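Local coordinates for protein putative GntR-family transcriptional regulator (Bordetella bronchiseptica RB50, PDB 3CNV) that is a putative GntR-family transcriptional regulator whose crystallised UTRA domain probably senses a small effector molecule to control DNA binding, at residues R22-R27 and T49-L54; E45-I50 and D65-G70. All blocks are in the same frame, centred on the assembly; numbering follows the deposited sequence.

Interactions 1 and 2 are neighbours in one antiparallel sheet and share strand 46-56: interaction 1 pairs it with strand 20-30, at one edge of the sheet within the chain, interaction 2 with its hairpin partner 59-69. Their centres are about 11 Å apart, and T49 and I50 belong to both: T49 bonds strand 20-30 through its backbone N and O, I50 strand 59-69 through its own. A salt bridge joins the two, R51 NE lying 2.7 Å from D65 OD1. On the opposite face from R51, the side chain of R52 comes within about 3 Å of a bound citrate, probably from the crystallisation liquor, which may mark the effector pocket expected in a UTRA domain.

Interaction 1 (R22-R27 and T49-L54); sequences RILECR and TIRRQL
R22 with Q53, E25 with R51 and R27 with T49 form the hydrogen-bonded pairs of two antiparallel strands. Between the first two of these pairs the register slips by one residue, a classic beta bulge: R51 O accepts from L24 N at 2.7 Å and from E25 N at 3.2 Å, both donors reaching it from the same face of its carbonyl plane. Beyond the bulge, R27 and T49 exchange two backbone bonds.

Polar side chains meet on the face carrying R22, E25, R51 and Q53. R22 and Q53 run side by side, and the guanidinium turns NH2 to Q53 OE1 at 2.8 Å; the amide and guanidinium planes stand 73° apart, and the donor sits above the amide plane instead of on a lone pair. L24 CD1 lies over one face of that guanidinium, offset toward its rim. The E25 carboxylate reaches over a face of the R51 guanidinium, so the long salt bridge of OE2 to NH1, 3.7 Å, rests on charge alone. A water donates to E25 OE2 at 2.6 Å and makes a weak bond to R51 NH1. The firmer partners of R51 are D65 and E115, which hold NE and NH2.

I23 CD1 touches I50 CG2 at 4.0 Å on one face, while L24 CD2 lies against the aliphatic part of R51 on the other. R52, its chain bent at chi2 (91°), carries its end away from R22-R27, where NH1 bonds S21 OG; NE pairs with D64, and NH2 bonds the citrate.

Strand 20-30 is the outermost strand on this side of the sheet within the chain. Helix 78-83 packs across the I23, C26 and I50 face through L78 and L81, and strand 59-69 flanks 46-56 on its other side.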
loop_
_atom_site.group_PDB
_atom_site.type_symbol
_atom_site.label_atom_id
_atom_site.label_comp_id
_atom_site.label_asym_id
_atom_site.label_seq_id
_atom_site.Cartn_x
_atom_site.Cartn_y
_atom_site.Cartn_z
ATOM N N ARG C 22 22.330 -7.849 -14.331
ATOM C CA ARG C 22 23.451 -7.718 -15.241
ATOM C C ARG C 22 23.366 -6.324 -15.811
ATOM O O ARG C 22 22.364 -5.965 -16.408
ATOM C CB ARG C 22 23.406 -8.809 -16.337
ATOM C CG ARG C 22 24.587 -8.776 -17.243
ATOM C CD ARG C 22 24.810 -10.083 -18.030
ATOM N NE ARG C 22 23.688 -10.239 -18.914
ATOM C CZ ARG C 22 23.544 -9.711 -20.119
ATOM N NH1 ARG C 22 24.484 -8.979 -20.705
ATOM N NH2 ARG C 22 22.401 -9.923 -20.750
ATOM N N ILE C 23 24.439 -5.547 -15.642
ATOM C CA ILE C 23 24.487 -4.147 -16.121
ATOM C C ILE C 23 24.759 -4.146 -17.628
ATOM O O ILE C 23 25.722 -4.774 -18.141
ATOM C CB ILE C 23 25.559 -3.327 -15.431
ATOM C CG1 ILE C 23 25.374 -3.379 -13.877
ATOM C CG2 ILE C 23 25.633 -1.896 -16.049
ATOM C CD1 ILE C 23 24.082 -2.780 -13.356
ATOM N N LEU C 24 23.926 -3.421 -18.351
ATOM C CA LEU C 24 24.015 -3.411 -19.806
ATOM C C LEU C 24 24.672 -2.103 -20.350
ATOM O O LEU C 24 25.391 -2.070 -21.326
ATOM C CB LEU C 24 22.595 -3.595 -20.347
ATOM C CG LEU C 24 22.042 -4.930 -20.765
ATOM C CD1 LEU C 24 22.519 -6.211 -20.102
ATOM C CD2 LEU C 24 20.519 -4.731 -20.934
ATOM N N GLU C 25 24.342 -1.028 -19.681
ATOM C CA GLU C 25 24.779 0.305 -20.021
ATOM C C GLU C 25 24.951 1.121 -18.787
ATOM O O GLU C 25 24.188 0.984 -17.814
ATOM C CB GLU C 25 23.753 0.996 -20.904
ATOM C CG GLU C 25 23.538 0.316 -22.274
ATOM C CD GLU C 25 22.459 1.012 -23.082
ATOM O OE1 GLU C 25 22.551 2.263 -23.206
ATOM O OE2 GLU C 25 21.521 0.334 -23.566
ATOM N N CYS C 26 25.901 2.038 -18.871
ATOM C CA CYS C 26 26.137 2.995 -17.798
ATOM C C CYS C 26 26.848 4.213 -18.354
ATOM O O CYS C 26 27.889 4.083 -18.955
ATOM C CB CYS C 26 26.995 2.318 -16.708
ATOM S SG CYS C 26 27.277 3.295 -15.206
ATOM N N ARG C 27 26.225 5.373 -18.228
ATOM C CA ARG C 27 26.710 6.616 -18.856
ATOM C C ARG C 27 26.254 7.790 -18.002
ATOM O O ARG C 27 25.254 7.688 -17.328
ATOM C CB ARG C 27 26.031 6.897 -20.224
ATOM C CG ARG C 27 26.395 6.061 -21.288
ATOM C CD ARG C 27 25.651 6.541 -22.538
ATOM N NE ARG C 27 24.210 6.395 -22.338
ATOM C CZ ARG C 27 23.275 7.038 -23.039
ATOM N NH1 ARG C 27 23.618 7.900 -23.992
ATOM N NH2 ARG C 27 21.990 6.826 -22.775
ATOM N N THR C 49 22.897 7.421 -15.882
ATOM C CA THR C 49 21.922 6.464 -16.312
ATOM C C THR C 49 22.512 5.079 -16.432
ATOM O O THR C 49 23.617 4.870 -16.908
ATOM C CB THR C 49 21.221 6.902 -17.651
ATOM O OG1 THR C 49 19.976 6.171 -17.797
ATOM C CG2 THR C 49 22.172 6.677 -18.877
ATOM N N ILE C 50 21.709 4.134 -15.957
ATOM C CA ILE C 50 22.029 2.731 -16.034
ATOM C C ILE C 50 20.890 1.986 -16.719
ATOM O O ILE C 50 19.697 2.252 -16.489
ATOM C CB ILE C 50 22.156 2.165 -14.583
ATOM C CG1 ILE C 50 23.175 2.996 -13.754
ATOM C CG2 ILE C 50 22.424 0.646 -14.589
ATOM C CD1 ILE C 50 23.117 2.685 -12.241
ATOM N N ARG C 51 21.271 1.096 -17.605
ATOM C CA ARG C 51 20.396 0.019 -18.069
ATOM C C ARG C 51 20.821 -1.319 -17.499
ATOM O O ARG C 51 22.017 -1.694 -17.534
ATOM C CB ARG C 51 20.359 -0.034 -19.589
ATOM C CG ARG C 51 19.384 -1.123 -20.039
ATOM C CD ARG C 51 19.154 -1.136 -21.471
ATOM N NE ARG C 51 18.251 -0.065 -21.838
ATOM C CZ ARG C 51 17.749 0.049 -23.051
ATOM N NH1 ARG C 51 18.087 -0.864 -23.986
ATOM N NH2 ARG C 51 16.911 1.052 -23.315
ATOM N N ARG C 52 19.865 -2.050 -16.945
ATOM C CA ARG C 52 20.193 -3.423 -16.498
ATOM C C ARG C 52 19.140 -4.444 -16.844
ATOM O O ARG C 52 17.983 -4.125 -17.033
ATOM C CB ARG C 52 20.516 -3.464 -15.005
ATOM C CG ARG C 52 19.499 -3.122 -14.140
ATOM C CD ARG C 52 18.697 -4.359 -13.732
ATOM N NE ARG C 52 17.797 -3.894 -12.723
ATOM C CZ ARG C 52 18.073 -3.819 -11.431
ATOM N NH1 ARG C 52 19.204 -4.314 -10.967
ATOM N NH2 ARG C 52 17.163 -3.319 -10.607
ATOM N N GLN C 53 19.579 -5.687 -16.870
ATOM C CA GLN C 53 18.676 -6.815 -17.075
ATOM C C GLN C 53 18.576 -7.632 -15.780
ATOM O O GLN C 53 19.572 -8.078 -15.211
ATOM C CB GLN C 53 19.239 -7.663 -18.264
ATOM C CG GLN C 53 18.445 -8.921 -18.721
ATOM C CD GLN C 53 19.282 -9.829 -19.580
ATOM O OE1 GLN C 53 20.177 -10.481 -19.105
ATOM N NE2 GLN C 53 18.965 -9.895 -20.862
ATOM N N LEU C 54 17.359 -7.865 -15.343
ATOM C CA LEU C 54 17.070 -8.922 -14.376
ATOM C C LEU C 54 16.628 -10.179 -15.059
ATOM O O LEU C 54 15.809 -10.184 -16.002
ATOM C CB LEU C 54 15.962 -8.484 -13.387
ATOM C CG LEU C 54 16.319 -7.312 -12.502
ATOM C CD1 LEU C 54 15.050 -7.022 -11.638
ATOM C CD2 LEU C 54 17.630 -7.464 -11.602
HETATM O O HOH W 1 21.074 -2.112 -24.313
#

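Interaction 2 (E45-I50 and D65-G70); sequences ETVVTI and DLWLPG
W67 and T49 lie side by side on one face of the hairpin, their side chains pointing the same way. T49 OG1 sits over one face of the indole, 3.5 Å above its plane and offset toward the rim, with NE1 and CD1 its nearest ring atoms. V47 CG2 comes to the same ring differently, in plane at the edge, and touches CD1 at 3.9 Å. The tryptophan is thus met on a face and on an edge by two residues of strand 46-56.

The threonine hydroxyl is also a donor. With OG1 anti to the backbone N (chi1 -161°), it donates to L66 O at 2.7 Å. I50 N bonds the same oxygen at 3.1 Å, and the two donors arrive from opposite faces of its carbonyl plane. OG1 also accepts from a water at 2.9 Å, which gives a second, weak bond to D65 OD1.

On the other face, aliphatic side chains meet. I50 CD1 reaches L68 CD1 at 4.1 Å, the two chains slanting past each other, and L66 CD2 lies a little farther from the same methyl. F92 of helix 88-96 touches both L66 and L68, continuing the apolar layer.

V48 and L68 exchange two backbone hydrogen bonds, and near the open end of the hairpin G70 N closes the pairing on T46 O at 2.9 Å.

The chemistry divides the hairpin into an oily face and one where a hydroxyl and a carboxylate are buried among strands. There the bond to L66 O, together with the water, satisfies the buried T49 hydroxyl and fixes its rotation beside W67, and D65 has R51 and R147 as cationic partners, which would probably favour its ionised form.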
loop_
_atom_site.group_PDB
_atom_site.type_symbol
_atom_site.label_atom_id
_atom_site.label_comp_id
_atom_site.label_asym_id
_atom_site.label_seq_id
_atom_site.Cartn_x
_atom_site.Cartn_y
_atom_site.Cartn_z
ATOM N N GLU C 45 21.134 19.802 -15.842
ATOM C CA GLU C 45 21.812 18.961 -14.857
ATOM C C GLU C 45 22.129 17.596 -15.426
ATOM O O GLU C 45 21.362 17.029 -16.198
ATOM C CB GLU C 45 21.044 18.814 -13.526
ATOM C CG GLU C 45 21.091 20.041 -12.659
ATOM C CD GLU C 45 20.799 19.701 -11.186
ATOM O OE1 GLU C 45 21.302 18.656 -10.706
ATOM O OE2 GLU C 45 20.070 20.449 -10.523
ATOM N N THR C 46 23.301 17.127 -15.039
ATOM C CA THR C 46 23.799 15.806 -15.377
ATOM C C THR C 46 23.166 14.747 -14.486
ATOM O O THR C 46 22.970 14.956 -13.299
ATOM C CB THR C 46 25.360 15.787 -15.291
ATOM O OG1 THR C 46 25.894 16.650 -16.343
ATOM C CG2 THR C 46 25.881 14.425 -15.394
ATOM N N VAL C 47 22.819 13.634 -15.132
ATOM C CA VAL C 47 22.304 12.421 -14.501
ATOM C C VAL C 47 23.154 11.207 -14.911
ATOM O O VAL C 47 23.721 11.144 -15.963
ATOM C CB VAL C 47 20.786 12.131 -14.791
ATOM C CG1 VAL C 47 19.867 13.273 -14.143
ATOM C CG2 VAL C 47 20.538 11.970 -16.275
ATOM N N VAL C 48 23.275 10.277 -13.998
ATOM C CA VAL C 48 23.839 8.973 -14.331
ATOM C C VAL C 48 22.676 8.128 -14.794
ATOM O O VAL C 48 21.588 8.124 -14.177
ATOM C CB VAL C 48 24.430 8.270 -13.111
ATOM C CG1 VAL C 48 25.041 6.840 -13.527
ATOM C CG2 VAL C 48 25.435 9.138 -12.463
ATOM N N THR C 49 22.897 7.421 -15.882
ATOM C CA THR C 49 21.922 6.464 -16.312
ATOM C C THR C 49 22.512 5.079 -16.432
ATOM O O THR C 49 23.617 4.870 -16.908
ATOM C CB THR C 49 21.221 6.902 -17.651
ATOM O OG1 THR C 49 19.976 6.171 -17.797
ATOM C CG2 THR C 49 22.172 6.677 -18.877
ATOM N N ILE C 50 21.709 4.134 -15.957
ATOM C CA ILE C 50 22.029 2.731 -16.034
ATOM C C ILE C 50 20.890 1.986 -16.719
ATOM O O ILE C 50 19.697 2.252 -16.489
ATOM C CB ILE C 50 22.156 2.165 -14.583
ATOM C CG1 ILE C 50 23.175 2.996 -13.754
ATOM C CG2 ILE C 50 22.424 0.646 -14.589
ATOM C CD1 ILE C 50 23.117 2.685 -12.241
ATOM N N ASP C 65 15.711 0.804 -17.001
ATOM C CA ASP C 65 16.496 2.020 -17.274
ATOM C C ASP C 65 16.319 2.889 -16.038
ATOM O O ASP C 65 15.198 3.148 -15.637
ATOM C CB ASP C 65 16.038 2.816 -18.508
ATOM C CG ASP C 65 16.464 2.184 -19.816
ATOM O OD1 ASP C 65 17.558 1.623 -19.861
ATOM O OD2 ASP C 65 15.714 2.269 -20.811
ATOM N N LEU C 66 17.414 3.416 -15.523
ATOM C CA LEU C 66 17.424 4.240 -14.284
ATOM C C LEU C 66 18.122 5.546 -14.599
ATOM O O LEU C 66 19.067 5.596 -15.368
ATOM C CB LEU C 66 18.279 3.544 -13.172
ATOM C CG LEU C 66 17.974 2.291 -12.417
ATOM C CD1 LEU C 66 18.114 1.011 -13.274
ATOM C CD2 LEU C 66 18.912 2.355 -11.226
ATOM N N TRP C 67 17.692 6.591 -13.926
ATOM C CA TRP C 67 18.322 7.894 -14.035
ATOM C C TRP C 67 18.451 8.409 -12.582
ATOM O O TRP C 67 17.480 8.465 -11.833
ATOM C CB TRP C 67 17.434 8.880 -14.809
ATOM C CG TRP C 67 17.267 8.624 -16.280
ATOM C CD1 TRP C 67 17.990 9.168 -17.292
ATOM C CD2 TRP C 67 16.323 7.747 -16.887
ATOM N NE1 TRP C 67 17.546 8.693 -18.492
ATOM C CE2 TRP C 67 16.532 7.797 -18.265
ATOM C CE3 TRP C 67 15.317 6.934 -16.393
ATOM C CZ2 TRP C 67 15.743 7.064 -19.167
ATOM C CZ3 TRP C 67 14.559 6.203 -17.269
ATOM C CH2 TRP C 67 14.776 6.249 -18.647
ATOM N N LEU C 68 19.641 8.798 -12.235
ATOM C CA LEU C 68 20.001 9.294 -10.918
ATOM C C LEU C 68 20.697 10.660 -10.981
ATOM O O LEU C 68 21.507 10.897 -11.838
ATOM C CB LEU C 68 20.918 8.286 -10.270
ATOM C CG LEU C 68 20.434 6.823 -10.226
ATOM C CD1 LEU C 68 21.614 5.876 -10.071
ATOM C CD2 LEU C 68 19.475 6.693 -9.029
ATOM N N PRO C 69 20.383 11.555 -10.030
ATOM C CA PRO C 69 21.011 12.902 -10.062
ATOM C C PRO C 69 22.569 12.813 -9.935
ATOM O O PRO C 69 23.099 12.176 -9.031
ATOM C CB PRO C 69 20.373 13.612 -8.890
ATOM C CG PRO C 69 19.766 12.500 -8.011
ATOM C CD PRO C 69 19.497 11.350 -8.868
ATOM N N GLY C 70 23.271 13.384 -10.900
ATOM C CA GLY C 70 24.739 13.231 -10.990
ATOM C C GLY C 70 25.356 13.647 -9.665
ATOM O O GLY C 70 26.273 13.018 -9.169
HETATM O O HOH W 2 19.922 3.983 -19.711
#